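Local coordinates for protein putative enoyl-CoA hydratase/isomerase (Mycobacterium abscessus, PDB 4MI2) that probably isomerises ring-epoxidised phenylacetyl-CoA during phenylacetate degradation, as a member of the crotonase-like enoyl-CoA hydratase/isomerase family, at residues L159-R164 / T182-V186; Y11-G17 / D50-A55; L32-T38 / T88-Y93; I103-V107 / F214-K218; A7-Y11 / I21-R25. One frame throughout, in Å; residues are numbered along the deposited sequence. Where two conformers were deposited one is given.

Contact 1 of 5, residues L159-R164 / T182-V186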
# COMPACT_ATOMS: atom_id res chain seq x y z
N LEU B 159 -0.63 1.54 -6.91
CA LEU B 159 0.53 2.41 -7.16
C LEU B 159 0.58 3.64 -6.26
O LEU B 159 1.63 3.96 -5.73
CB LEU B 159 0.57 2.88 -8.62
CG LEU B 159 0.84 1.88 -9.74
CD1 LEU B 159 1.16 2.64 -11.02
CD2 LEU B 159 2.00 0.94 -9.42
N ILE B 160 -0.55 4.34 -6.09
CA ILE B 160 -0.53 5.61 -5.35
C ILE B 160 -1.30 5.60 -4.03
O ILE B 160 -1.38 6.62 -3.35
CB ILE B 160 -1.03 6.79 -6.23
CG1 ILE B 160 -2.51 6.64 -6.60
CG2 ILE B 160 -0.18 6.93 -7.49
CD1 ILE B 160 -3.06 7.86 -7.30
N GLY B 161 -1.87 4.45 -3.67
CA GLY B 161 -2.62 4.33 -2.43
C GLY B 161 -4.09 4.64 -2.61
O GLY B 161 -4.49 5.25 -3.61
N ALA B 162 -4.89 4.22 -1.64
CA ALA B 162 -6.35 4.29 -1.73
C ALA B 162 -6.90 5.72 -1.67
O ALA B 162 -7.88 6.04 -2.36
CB ALA B 162 -6.98 3.44 -0.64
N SER B 163 -6.29 6.58 -0.87
CA SER B 163 -6.76 7.97 -0.76
C SER B 163 -6.67 8.71 -2.09
O SER B 163 -7.66 9.25 -2.58
CB SER B 163 -5.98 8.76 0.31
OG SER B 163 -6.51 8.48 1.59
N ARG B 164 -5.47 8.74 -2.65
CA ARG B 164 -5.24 9.49 -3.88
C ARG B 164 -5.99 8.90 -5.07
O ARG B 164 -6.55 9.64 -5.89
CB ARG B 164 -3.73 9.62 -4.15
CG ARG B 164 -3.11 10.60 -3.19
CD ARG B 164 -1.62 10.42 -2.96
NE ARG B 164 -1.23 11.23 -1.80
CZ ARG B 164 -0.01 11.27 -1.27
NH1 ARG B 164 0.98 10.58 -1.80
NH2 ARG B 164 0.21 12.03 -0.21
N THR B 182 6.14 12.41 -7.20
CA THR B 182 6.05 12.39 -5.74
C THR B 182 5.13 11.28 -5.25
O THR B 182 5.45 10.60 -4.27
CB THR B 182 5.56 13.75 -5.19
OG1 THR B 182 6.36 14.81 -5.73
CG2 THR B 182 5.67 13.78 -3.67
N TRP B 183 4.00 11.08 -5.93
CA TRP B 183 3.01 10.06 -5.53
C TRP B 183 3.43 8.61 -5.83
O TRP B 183 2.80 7.67 -5.32
CB TRP B 183 1.68 10.33 -6.22
CG TRP B 183 0.92 11.49 -5.69
CD1 TRP B 183 1.36 12.45 -4.81
CD2 TRP B 183 -0.42 11.86 -6.04
NE1 TRP B 183 0.37 13.37 -4.57
CE2 TRP B 183 -0.73 13.03 -5.31
CE3 TRP B 183 -1.39 11.30 -6.87
CZ2 TRP B 183 -1.98 13.67 -5.41
CZ3 TRP B 183 -2.63 11.94 -6.97
CH2 TRP B 183 -2.91 13.11 -6.24
N GLY B 184 4.46 8.43 -6.65
CA GLY B 184 4.95 7.11 -7.05
C GLY B 184 4.21 6.50 -8.24
O GLY B 184 4.29 5.30 -8.47
N LEU B 185 3.48 7.34 -8.98
CA LEU B 185 2.79 6.90 -10.19
C LEU B 185 3.78 6.63 -11.32
O LEU B 185 3.51 5.81 -12.19
CB LEU B 185 1.78 7.96 -10.64
CG LEU B 185 0.84 7.52 -11.78
CD1 LEU B 185 -0.16 6.48 -11.28
CD2 LEU B 185 0.10 8.71 -12.38
N VAL B 186 4.91 7.34 -11.32
CA VAL B 186 5.98 7.10 -12.29
C VAL B 186 7.32 7.05 -11.55
O VAL B 186 7.44 7.61 -10.45
CB VAL B 186 6.02 8.17 -13.40
CG1 VAL B 186 4.70 8.18 -14.18
CG2 VAL B 186 6.31 9.56 -12.84
O HOH W 1 0.90 8.18 -3.35

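Contact 2 of 5, residues Y11-G17 / D50-A55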
# COMPACT_ATOMS: atom_id res chain seq x y z
N TYR B 11 5.45 -2.83 -34.25
CA TYR B 11 6.10 -3.86 -33.45
C TYR B 11 7.42 -4.25 -34.10
O TYR B 11 7.48 -4.46 -35.31
CB TYR B 11 5.20 -5.09 -33.33
CG TYR B 11 5.81 -6.22 -32.54
CD1 TYR B 11 5.83 -6.19 -31.16
CD2 TYR B 11 6.37 -7.33 -33.17
CE1 TYR B 11 6.38 -7.22 -30.41
CE2 TYR B 11 6.93 -8.38 -32.44
CZ TYR B 11 6.92 -8.32 -31.06
OH TYR B 11 7.47 -9.33 -30.31
N SER B 12 8.46 -4.36 -33.28
CA SER B 12 9.75 -4.91 -33.73
C SER B 12 10.52 -5.48 -32.54
O SER B 12 10.34 -5.06 -31.40
CB SER B 12 10.59 -3.82 -34.41
OG SER B 12 10.89 -2.78 -33.50
N VAL B 13 11.38 -6.46 -32.82
CA VAL B 13 12.31 -6.98 -31.81
C VAL B 13 13.72 -6.68 -32.31
O VAL B 13 14.06 -7.06 -33.42
CB VAL B 13 12.17 -8.50 -31.62
CG1 VAL B 13 13.14 -8.99 -30.54
CG2 VAL B 13 10.73 -8.88 -31.27
N ASN B 14 14.52 -5.99 -31.50
CA ASN B 14 15.87 -5.61 -31.94
C ASN B 14 16.94 -6.67 -31.64
O ASN B 14 16.64 -7.78 -31.17
CB ASN B 14 16.25 -4.20 -31.42
CG ASN B 14 16.76 -4.18 -29.99
OD1 ASN B 14 16.89 -5.21 -29.33
ND2 ASN B 14 17.07 -2.98 -29.49
N HIS B 15 18.18 -6.33 -31.97
CA HIS B 15 19.36 -7.20 -31.79
C HIS B 15 19.55 -7.70 -30.36
O HIS B 15 20.02 -8.81 -30.15
CB HIS B 15 20.62 -6.44 -32.23
CG HIS B 15 20.79 -5.12 -31.53
ND1 HIS B 15 20.14 -3.97 -31.94
CD2 HIS B 15 21.50 -4.78 -30.43
CE1 HIS B 15 20.46 -2.98 -31.13
NE2 HIS B 15 21.27 -3.44 -30.20
N ALA B 16 19.21 -6.86 -29.38
CA ALA B 16 19.40 -7.19 -27.97
C ALA B 16 18.17 -7.87 -27.33
O ALA B 16 18.18 -8.15 -26.13
CB ALA B 16 19.76 -5.93 -27.21
N GLY B 17 17.13 -8.14 -28.11
CA GLY B 17 15.92 -8.78 -27.60
C GLY B 17 14.94 -7.81 -26.95
O GLY B 17 14.10 -8.23 -26.14
N ASP B 50 7.49 -14.77 -27.52
CA ASP B 50 8.79 -14.83 -28.20
C ASP B 50 9.91 -15.04 -27.17
O ASP B 50 10.19 -14.15 -26.39
CB ASP B 50 9.02 -13.52 -28.98
CG ASP B 50 10.26 -13.57 -29.88
OD1 ASP B 50 11.17 -14.39 -29.65
OD2 ASP B 50 10.32 -12.76 -30.83
N PRO B 51 10.57 -16.22 -27.20
CA PRO B 51 11.58 -16.51 -26.19
C PRO B 51 12.89 -15.73 -26.37
O PRO B 51 13.74 -15.75 -25.48
CB PRO B 51 11.82 -18.01 -26.35
CG PRO B 51 11.49 -18.31 -27.77
CD PRO B 51 10.45 -17.31 -28.20
N ALA B 52 13.04 -15.04 -27.49
CA ALA B 52 14.19 -14.16 -27.69
C ALA B 52 14.00 -12.81 -27.01
O ALA B 52 14.96 -12.05 -26.87
CB ALA B 52 14.46 -13.97 -29.17
N VAL B 53 12.78 -12.49 -26.59
CA VAL B 53 12.49 -11.19 -26.00
C VAL B 53 12.98 -11.15 -24.55
O VAL B 53 12.63 -12.02 -23.76
CB VAL B 53 10.99 -10.85 -26.09
CG1 VAL B 53 10.63 -9.66 -25.22
CG2 VAL B 53 10.61 -10.59 -27.54
N ARG B 54 13.80 -10.16 -24.21
CA ARG B 54 14.36 -10.05 -22.85
C ARG B 54 13.90 -8.77 -22.12
O ARG B 54 14.12 -8.61 -20.91
CB ARG B 54 15.91 -10.18 -22.88
CG ARG B 54 16.43 -11.18 -23.91
CD ARG B 54 17.71 -11.98 -23.63
NE ARG B 54 18.53 -11.59 -22.48
CZ ARG B 54 19.86 -11.41 -22.50
NH1 ARG B 54 20.57 -11.53 -23.62
NH2 ARG B 54 20.50 -11.09 -21.37
N ALA B 55 13.25 -7.88 -22.85
CA ALA B 55 12.60 -6.70 -22.27
C ALA B 55 11.65 -6.10 -23.30
O ALA B 55 11.80 -6.34 -24.50
CB ALA B 55 13.62 -5.66 -21.83
O HOH W 2 8.39 -11.40 -31.80

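Contact 3 of 5, residues L32-T38 / T88-Y93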
# COMPACT_ATOMS: atom_id res chain seq x y z
N LEU B 32 -7.85 4.80 -28.93
CA LEU B 32 -7.90 3.38 -29.24
C LEU B 32 -9.20 3.00 -29.95
O LEU B 32 -10.25 2.90 -29.31
CB LEU B 32 -7.74 2.55 -27.96
CG LEU B 32 -6.47 2.87 -27.15
CD1 LEU B 32 -6.50 2.12 -25.84
CD2 LEU B 32 -5.21 2.54 -27.94
N ASP B 33 -9.12 2.82 -31.26
CA ASP B 33 -10.25 2.28 -32.04
C ASP B 33 -10.03 0.77 -32.25
O ASP B 33 -9.04 0.22 -31.77
CB ASP B 33 -10.42 3.05 -33.35
CG ASP B 33 -9.24 2.90 -34.31
OD1 ASP B 33 -8.22 2.26 -33.97
OD2 ASP B 33 -9.35 3.41 -35.44
N ARG B 34 -10.95 0.10 -32.94
CA ARG B 34 -10.89 -1.37 -33.04
C ARG B 34 -9.58 -1.87 -33.65
O ARG B 34 -8.99 -2.83 -33.14
CB ARG B 34 -12.09 -1.91 -33.85
CG ARG B 34 -13.37 -1.98 -33.03
CD ARG B 34 -14.49 -2.66 -33.80
NE ARG B 34 -14.90 -1.82 -34.92
CZ ARG B 34 -15.78 -0.82 -34.85
NH1 ARG B 34 -16.06 -0.11 -35.94
NH2 ARG B 34 -16.37 -0.52 -33.70
N THR B 35 -9.13 -1.23 -34.72
CA THR B 35 -7.87 -1.57 -35.38
C THR B 35 -6.69 -1.45 -34.43
O THR B 35 -5.85 -2.34 -34.35
CB THR B 35 -7.60 -0.64 -36.58
OG1 THR B 35 -8.68 -0.75 -37.50
CG2 THR B 35 -6.30 -0.98 -37.28
N MET B 36 -6.64 -0.34 -33.72
CA MET B 36 -5.61 -0.08 -32.74
C MET B 36 -5.58 -1.13 -31.61
O MET B 36 -4.52 -1.58 -31.20
CB MET B 36 -5.85 1.29 -32.14
CG MET B 36 -4.67 1.84 -31.40
SD MET B 36 -3.74 2.99 -32.42
CE MET B 36 -2.71 3.70 -31.14
N LYS B 37 -6.77 -1.49 -31.12
CA LYS B 37 -6.91 -2.45 -30.02
C LYS B 37 -6.51 -3.87 -30.44
O LYS B 37 -5.82 -4.57 -29.70
CB LYS B 37 -8.34 -2.44 -29.49
CG LYS B 37 -8.66 -1.18 -28.69
CD LYS B 37 -10.08 -1.13 -28.17
CE LYS B 37 -11.07 -0.64 -29.20
NZ LYS B 37 -12.30 -0.10 -28.55
N THR B 38 -6.96 -4.27 -31.62
CA THR B 38 -6.61 -5.57 -32.18
C THR B 38 -5.10 -5.70 -32.43
O THR B 38 -4.51 -6.73 -32.12
CB THR B 38 -7.40 -5.82 -33.49
OG1 THR B 38 -8.80 -5.94 -33.17
CG2 THR B 38 -6.95 -7.09 -34.18
N THR B 88 -16.74 -3.71 -25.90
CA THR B 88 -15.32 -3.59 -26.18
C THR B 88 -14.41 -3.84 -24.96
O THR B 88 -13.28 -4.31 -25.13
CB THR B 88 -15.01 -2.23 -26.83
OG1 THR B 88 -13.68 -2.26 -27.36
CG2 THR B 88 -15.15 -1.08 -25.83
N VAL B 89 -14.90 -3.55 -23.76
CA VAL B 89 -14.12 -3.81 -22.54
C VAL B 89 -13.79 -5.30 -22.45
O VAL B 89 -12.65 -5.69 -22.18
CB VAL B 89 -14.85 -3.35 -21.25
CG1 VAL B 89 -14.00 -3.65 -20.02
CG2 VAL B 89 -15.17 -1.86 -21.30
N ARG B 90 -14.79 -6.13 -22.70
CA ARG B 90 -14.66 -7.57 -22.61
C ARG B 90 -13.95 -8.15 -23.85
O ARG B 90 -13.11 -9.04 -23.74
CB ARG B 90 -16.05 -8.19 -22.44
CG ARG B 90 -16.13 -9.29 -21.41
CD ARG B 90 -17.54 -9.83 -21.32
NE ARG B 90 -18.40 -9.06 -20.41
CZ ARG B 90 -18.41 -9.20 -19.09
NH1 ARG B 90 -19.25 -8.47 -18.36
NH2 ARG B 90 -17.59 -10.04 -18.48
N GLU B 91 -14.28 -7.62 -25.02
CA GLU B 91 -13.75 -8.11 -26.29
C GLU B 91 -12.32 -7.63 -26.58
O GLU B 91 -11.54 -8.36 -27.18
CB GLU B 91 -14.70 -7.68 -27.43
CG GLU B 91 -14.27 -8.07 -28.84
CD GLU B 91 -15.23 -7.59 -29.93
OE1 GLU B 91 -16.31 -7.03 -29.62
OE2 GLU B 91 -14.90 -7.80 -31.13
N HIS B 92 -11.97 -6.41 -26.19
CA HIS B 92 -10.68 -5.81 -26.58
C HIS B 92 -9.76 -5.45 -25.42
O HIS B 92 -8.59 -5.84 -25.41
CB HIS B 92 -10.92 -4.55 -27.40
CG HIS B 92 -11.62 -4.81 -28.69
ND1 HIS B 92 -12.89 -4.34 -28.95
CD2 HIS B 92 -11.24 -5.52 -29.78
CE1 HIS B 92 -13.25 -4.73 -30.16
NE2 HIS B 92 -12.27 -5.45 -30.68
N TYR B 93 -10.27 -4.69 -24.46
CA TYR B 93 -9.43 -4.18 -23.38
C TYR B 93 -8.97 -5.28 -22.43
O TYR B 93 -7.79 -5.35 -22.09
CB TYR B 93 -10.16 -3.07 -22.62
CG TYR B 93 -10.26 -1.79 -23.42
CD1 TYR B 93 -11.46 -1.39 -24.00
CD2 TYR B 93 -9.14 -1.00 -23.61
CE1 TYR B 93 -11.54 -0.22 -24.74
CE2 TYR B 93 -9.21 0.18 -24.34
CZ TYR B 93 -10.41 0.56 -24.90
OH TYR B 93 -10.47 1.71 -25.64
O HOH W 3 -7.73 -6.18 -28.42

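Contact 4 of 5, residues I103-V107 / F214-K218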
# COMPACT_ATOMS: atom_id res chain seq x y z
N ILE B 103 3.34 -11.00 -19.94
CA ILE B 103 4.74 -10.80 -20.29
C ILE B 103 5.61 -11.06 -19.05
O ILE B 103 5.46 -10.39 -18.04
CB ILE B 103 5.01 -9.39 -20.86
CG1 ILE B 103 4.14 -9.16 -22.11
CG2 ILE B 103 6.48 -9.21 -21.22
CD1 ILE B 103 4.36 -7.82 -22.79
N LYS B 104 6.51 -12.03 -19.14
CA LYS B 104 7.31 -12.41 -17.98
C LYS B 104 8.52 -11.50 -17.75
O LYS B 104 8.98 -11.35 -16.62
CB LYS B 104 7.79 -13.86 -18.11
CG LYS B 104 6.67 -14.88 -18.21
CD LYS B 104 7.24 -16.29 -18.35
CE LYS B 104 6.46 -17.15 -19.35
NZ LYS B 104 5.19 -17.66 -18.76
N VAL B 105 9.02 -10.88 -18.82
CA VAL B 105 10.23 -10.06 -18.75
C VAL B 105 9.86 -8.63 -18.38
O VAL B 105 8.67 -8.30 -18.30
CB VAL B 105 11.05 -10.14 -20.07
CG1 VAL B 105 11.20 -11.61 -20.48
CG2 VAL B 105 10.40 -9.35 -21.19
N PRO B 106 10.86 -7.78 -18.10
CA PRO B 106 10.56 -6.42 -17.68
C PRO B 106 9.91 -5.57 -18.78
O PRO B 106 10.30 -5.67 -19.93
CB PRO B 106 11.93 -5.85 -17.30
CG PRO B 106 12.75 -7.05 -16.94
CD PRO B 106 12.29 -8.09 -17.92
N VAL B 107 8.93 -4.76 -18.40
CA VAL B 107 8.20 -3.90 -19.35
C VAL B 107 8.38 -2.46 -18.90
O VAL B 107 8.09 -2.14 -17.75
CB VAL B 107 6.70 -4.22 -19.37
CG1 VAL B 107 5.96 -3.29 -20.34
CG2 VAL B 107 6.47 -5.67 -19.75
N PHE B 214 15.20 -11.82 -13.55
CA PHE B 214 14.20 -10.76 -13.62
C PHE B 214 12.79 -11.33 -13.68
O PHE B 214 11.88 -10.85 -12.99
CB PHE B 214 14.45 -9.85 -14.83
CG PHE B 214 15.66 -8.95 -14.69
CD1 PHE B 214 16.29 -8.46 -15.83
CD2 PHE B 214 16.15 -8.57 -13.44
CE1 PHE B 214 17.39 -7.61 -15.73
CE2 PHE B 214 17.26 -7.72 -13.34
CZ PHE B 214 17.88 -7.25 -14.49
N SER B 215 12.61 -12.36 -14.51
CA SER B 215 11.32 -13.02 -14.64
C SER B 215 10.87 -13.66 -13.32
O SER B 215 9.71 -13.50 -12.92
CB SER B 215 11.36 -14.05 -15.77
OG SER B 215 11.66 -13.40 -17.00
N GLU B 216 11.78 -14.35 -12.64
CA GLU B 216 11.48 -14.97 -11.34
C GLU B 216 11.09 -13.92 -10.29
O GLU B 216 10.08 -14.08 -9.61
CB GLU B 216 12.68 -15.78 -10.83
CG GLU B 216 12.97 -17.04 -11.65
CD GLU B 216 12.14 -18.24 -11.24
OE1 GLU B 216 11.25 -18.11 -10.37
OE2 GLU B 216 12.38 -19.33 -11.79
N VAL B 217 11.87 -12.86 -10.15
CA VAL B 217 11.59 -11.88 -9.10
C VAL B 217 10.24 -11.15 -9.35
O VAL B 217 9.47 -10.91 -8.41
CB VAL B 217 12.79 -10.92 -8.88
CG1 VAL B 217 12.88 -9.86 -9.96
CG2 VAL B 217 12.71 -10.28 -7.50
N LYS B 218 9.95 -10.86 -10.61
CA LYS B 218 8.68 -10.22 -10.99
C LYS B 218 7.47 -11.09 -10.62
O LYS B 218 6.46 -10.59 -10.16
CB LYS B 218 8.69 -9.89 -12.48
CG LYS B 218 7.39 -9.40 -13.08
CD LYS B 218 7.63 -8.78 -14.44
CE LYS B 218 6.35 -8.60 -15.23
NZ LYS B 218 6.56 -7.98 -16.57
O HOH W 4 7.67 -12.88 -14.57

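Contact 5 of 5, residues A7-Y11 / I21-R25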
# COMPACT_ATOMS: atom_id res chain seq x y z
N ALA B 7 0.48 -1.35 -38.96
CA ALA B 7 0.44 0.10 -39.34
C ALA B 7 0.01 1.02 -38.15
O ALA B 7 0.71 1.98 -37.85
CB ALA B 7 -0.46 0.31 -40.55
N ALA B 8 -1.11 0.70 -37.49
CA ALA B 8 -1.59 1.50 -36.33
C ALA B 8 -0.72 1.34 -35.06
O ALA B 8 -0.53 2.29 -34.30
CB ALA B 8 -3.04 1.16 -36.03
N VAL B 9 -0.23 0.13 -34.83
CA VAL B 9 0.73 -0.13 -33.76
C VAL B 9 1.97 -0.76 -34.38
O VAL B 9 1.87 -1.76 -35.07
CB VAL B 9 0.13 -1.07 -32.69
CG1 VAL B 9 1.17 -1.39 -31.62
CG2 VAL B 9 -1.11 -0.45 -32.07
N ALA B 10 3.14 -0.16 -34.17
CA ALA B 10 4.39 -0.71 -34.70
C ALA B 10 4.98 -1.71 -33.73
O ALA B 10 5.00 -1.46 -32.52
CB ALA B 10 5.40 0.40 -34.99
N TYR B 11 5.45 -2.83 -34.25
CA TYR B 11 6.10 -3.86 -33.45
C TYR B 11 7.42 -4.25 -34.10
O TYR B 11 7.48 -4.46 -35.31
CB TYR B 11 5.20 -5.09 -33.33
CG TYR B 11 5.81 -6.22 -32.54
CD1 TYR B 11 5.83 -6.19 -31.16
CD2 TYR B 11 6.37 -7.33 -33.17
CE1 TYR B 11 6.38 -7.22 -30.41
CE2 TYR B 11 6.93 -8.38 -32.44
CZ TYR B 11 6.92 -8.32 -31.06
OH TYR B 11 7.47 -9.33 -30.31
N ILE B 21 7.01 -1.71 -28.78
CA ILE B 21 5.60 -1.56 -29.14
C ILE B 21 5.30 -0.06 -29.18
O ILE B 21 5.39 0.62 -28.15
CB ILE B 21 4.67 -2.26 -28.13
CG1 ILE B 21 5.03 -3.75 -28.00
CG2 ILE B 21 3.20 -2.09 -28.53
CD1 ILE B 21 4.21 -4.50 -26.98
N VAL B 22 4.97 0.47 -30.36
CA VAL B 22 4.70 1.90 -30.50
C VAL B 22 3.27 2.15 -30.96
O VAL B 22 2.85 1.67 -32.02
CB VAL B 22 5.68 2.59 -31.48
CG1 VAL B 22 5.51 4.11 -31.43
CG2 VAL B 22 7.12 2.19 -31.17
N LEU B 23 2.54 2.92 -30.16
CA LEU B 23 1.23 3.43 -30.56
C LEU B 23 1.49 4.50 -31.63
O LEU B 23 2.24 5.44 -31.39
CB LEU B 23 0.49 4.03 -29.36
CG LEU B 23 0.38 3.15 -28.11
CD1 LEU B 23 -0.46 3.83 -27.05
CD2 LEU B 23 -0.19 1.78 -28.45
N ASP B 24 0.88 4.33 -32.80
CA ASP B 24 1.21 5.15 -33.97
C ASP B 24 -0.05 5.64 -34.68
O ASP B 24 -0.23 5.44 -35.88
CB ASP B 24 2.10 4.34 -34.91
CG ASP B 24 2.90 5.21 -35.88
OD1 ASP B 24 3.02 6.44 -35.69
OD2 ASP B 24 3.45 4.64 -36.83
N ARG B 25 -0.91 6.29 -33.92
CA ARG B 25 -2.07 6.98 -34.45
C ARG B 25 -2.02 8.43 -33.92
O ARG B 25 -2.96 8.89 -33.28
CB ARG B 25 -3.34 6.26 -34.01
CG ARG B 25 -4.56 6.59 -34.84
CD ARG B 25 -5.84 6.04 -34.23
NE ARG B 25 -7.01 6.57 -34.92
CZ ARG B 25 -8.23 6.69 -34.39
NH1 ARG B 25 -8.47 6.32 -33.13
NH2 ARG B 25 -9.21 7.19 -35.13
O HOH W 5 3.39 1.91 -37.33

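Contact 1 of 5, residues L159-R164 / T182-V186
Arg-164 and Trp-183 form a cation-pi stack that joins the start of helix 162-171 to the end of helix 177-183, in the helical layer through which three subunits of this crotonase-like protein meet. The guanidinium lies flat on the indole, its plane turned 17° from the ring and its CZ 4.2 Å from the centroid of the five-membered ring. The arginine chain is extended from CG to NE and runs over the same face, with CD making a CH-pi contact 3.6 Å from that centroid. Ile-160 touches the indole obliquely, CD1 lying 3.8 Å from Trp-183 CE3. Its CG1 stands between the backbone N and the carbonyl carbon (chi1 66°). The other branch is thereby directed at Leu-185, and Ile-160 CG2 lies 3.8 Å from Leu-185 CD1. The same leucine methyl meets Leu-159 CD1, the two leucines crossing at about a right angle, and Leu-124 of helix 118-124 adjoins both. Two glycines with positive phi end helices: Gly-161 separates helices 152-160 and 162-171, and Gly-184 closes helix 177-183 in a Schellman motif. Across the subunit boundary, Ser-163 OG is hydrogen-bonded to Gly-184 O of the second subunit, while Arg-164 NH2 makes weak bonds to Thr-182 O and His-181 O of the second subunit. No direct hydrogen bond links the two segments. Instead one water ties both ends together, donating to Ile-160 O and Trp-183 O, each at 2.8 Å, and accepting from Arg-164 NH1 at 2.9 Å.

Contact 2 of 5, residues Y11-G17 / D50-A55
A water in the plane of the Tyr-11 ring, at its edge, links Tyr-11 OH (2.7 Å) to the carboxylate of Asp-50, donating to Asp-50 OD2. Ala-43, Ala-46 and Ala-47 of helix 34-49 pack on the tyrosine. The other carboxylate oxygen, Asp-50 OD1, accepts Ala-52 N from above the carboxylate plane, an Asx turn. Within the 14-17 turn, Asn-14 CG sits over one face of the His-15 imidazole, offset toward the rim, and Asn-14 OD1 closes a second Asx turn by accepting Ala-16 N at 2.8 Å. Val-13 CG2 comes within 3.9 Å of Asp-50 OD2 and 4.1 Å of Val-53 CG2.

Gly-17 carries the main backbone join: its O accepts Arg-54 N at 2.7 Å in a nearly straight bond (168°), while Ala-55 N adds a weak one. Gly-17 CA makes a CA-H...O contact with Ala-52 O at 3.5 Å, backbone against backbone. The guanidinium of Arg-54 turns elsewhere, NE bonding to Thr-211 OG1. Two type I turns, Asn-14 to Gly-17 and Asp-50 to Val-53, thus meet where the N-terminal beta hairpin is joined by the parallel strand 55-60, the start of the mixed sheet of the crotonase fold.

Contact 3 of 5, residues L32-T38 / T88-Y93
Two helices of the crotonase fold, 34-49 and 87-102, meet here around the buried Lys-37; the axes of their short segments pass 10.2 Å apart, N-to-C directions at 50°. Asp-33 N-caps the first helix, its OD1 accepting from Met-36 N. Lys-37 reaches across, its CD over one face of Tyr-93, 4.0 Å from the ring centroid, in a CH-pi contact. The same CD packs 3.6 Å from His-92 CB. Beyond it, the bend at chi3 (-83°) turns CE and NZ toward Thr-88, and Lys-37 NZ ends on Thr-88 OG1 at 2.8 Å. Leu-32 CD1 meets the tyrosine at its edge, 3.7 Å from Tyr-93 CE2. Helix 87-102 widens into a pi-type turn at 89-93, where Thr-88 O accepts from both His-92 N and Tyr-93 N. Outside the two segments, Gln-69 OE1 bonds both Lys-37 NZ and Tyr-93 OH. Helix 87-102 also reaches the second subunit, where Arg-90 NH1 bonds to Ser-238 OG of that subunit.

Thr-88 OG1 is gripped twice, by the lysine and by His-92 ND1 at 2.7 Å. It accepts from the ammonium, whose positive charge probably polarises the hydroxyl. The two bonds probably hold the Thr-88 hydroxyl and the His-92 ring in their rotations.

Contact 4 of 5, residues I103-V107 / F214-K218
Lys-218 NZ donates to two backbone carbonyls of the 103-107 loop, Val-105 O at 2.7 Å and Ile-103 O at 3.0 Å. It meets each oxygen from above the carbonyl plane, 36° out for Val-105 and 37° out for Ile-103. A salt bridge to Asp-127 OD2 gives the ammonium its third partner, which probably offsets the charge of the buried group. That carboxylate oxygen also takes the backbone N of Val-107, so Asp-127 ties lysine and loop to one another. The chain of Lys-218 is extended throughout, with CG anti to the backbone N (chi1 172°), and its length carries the ammonium from the helix to the far carbonyls. On the way Lys-218 CD passes 3.6 Å from Lys-104 O. This third carbonyl is served by a water, which donates to it at 2.9 Å and to Ser-215 O at 2.7 Å. The hydroxyl beside it, Ser-215 OG, is hydrogen-bonded to Thr-211 O of its own helix.

The loop connects helix 87-102 to strand 107-111 and so completes a beta-alpha-beta crossover from the parallel neighbouring strand 55-60; helix 211-223 lies against this connection as part of the C-terminal helical region. Ser-215 CA makes a CA-H...O contact to Lys-104 O, closing the loop against the helix backbone. Beside the polar cluster, the Pro-106 ring crosses Phe-214 at about a right angle, Pro-106 CG 3.9 Å from Phe-214 CB, and Leu-206 of helix 195-207 packs on both. Leu-170 of the third subunit touches the same proline and phenylalanine.

Contact 5 of 5, residues A7-Y11 / I21-R25
Strand segments Val-9 to Tyr-11 and Ile-21 to Leu-23 run antiparallel as the two arms of a beta hairpin, their axes 4.7 Å apart and their directions at 163°. Ala-10 and Val-22 are the hydrogen-bonded pair: Ala-10 N donates to Val-22 O at 2.8 Å and Val-22 N returns a bond to Ala-10 O at 2.9 Å. Val-9 with Leu-23, and Tyr-11 with Ile-21, are the non-hydrogen-bonded pairs on either side. Beyond the regular strands, Asp-24 N adds a bond to Ala-8 O at 2.9 Å.

On the face carrying Val-9, Tyr-11, Ile-21 and Leu-23, the contacts run diagonally as well as straight across. Val-9 CG1, anti to its own backbone N (chi1 177°), reaches Ile-21 CG2 at 3.8 Å, while the other isoleucine branch, CG1, meets the Tyr-11 ring at its edge, near the plane, 4.1 Å from Tyr-11 CD1. Val-9 CG2 lies more loosely against Leu-23 CD2. The opposite face holds the pair Ala-10 and Val-22, whose CB atoms are 4.1 Å apart. At the chain's modelled start, a water donates to both Ala-7 O and Asp-24 OD2, bridging the two chain segments just beyond the paired strands.

Helix 34-49 packs on the face of Val-9, Tyr-11, Ile-21 and Leu-23, with Leu-44 against Ile-21 and Met-36 against Leu-23, and Glu-39 OE1 accepts Val-9 N. Strand 9-13 is outermost in the six-stranded sheet within this chain, whereas strand 18-23 is bonded on its other side to the parallel strand 55-60, through Ile-21 and Leu-23.

Contacts 2 and 5 share Tyr-11 and fasten the same N-terminal hairpin, contact 5 by strand pairing and contact 2 by turns near its tip. Contact 3 adjoins contact 5 through Met-36 and Asp-33, and contact 4 adjoins contact 2 where Arg-54 O packs on Val-105 and Pro-106. Contact 4 is buried, the other four only partly so; it spends a lysine on carbonyls and a carboxylate, whereas contact 3 uses one against a hydroxyl and a ring. Contact 1 lies on the opposite side of the chain's centre from contacts 2 and 5, and relies on a flat cation-pi stack at the subunit interface. Contacts 1, 3 and 4 touch other subunits, whereas 2 and 5 do not.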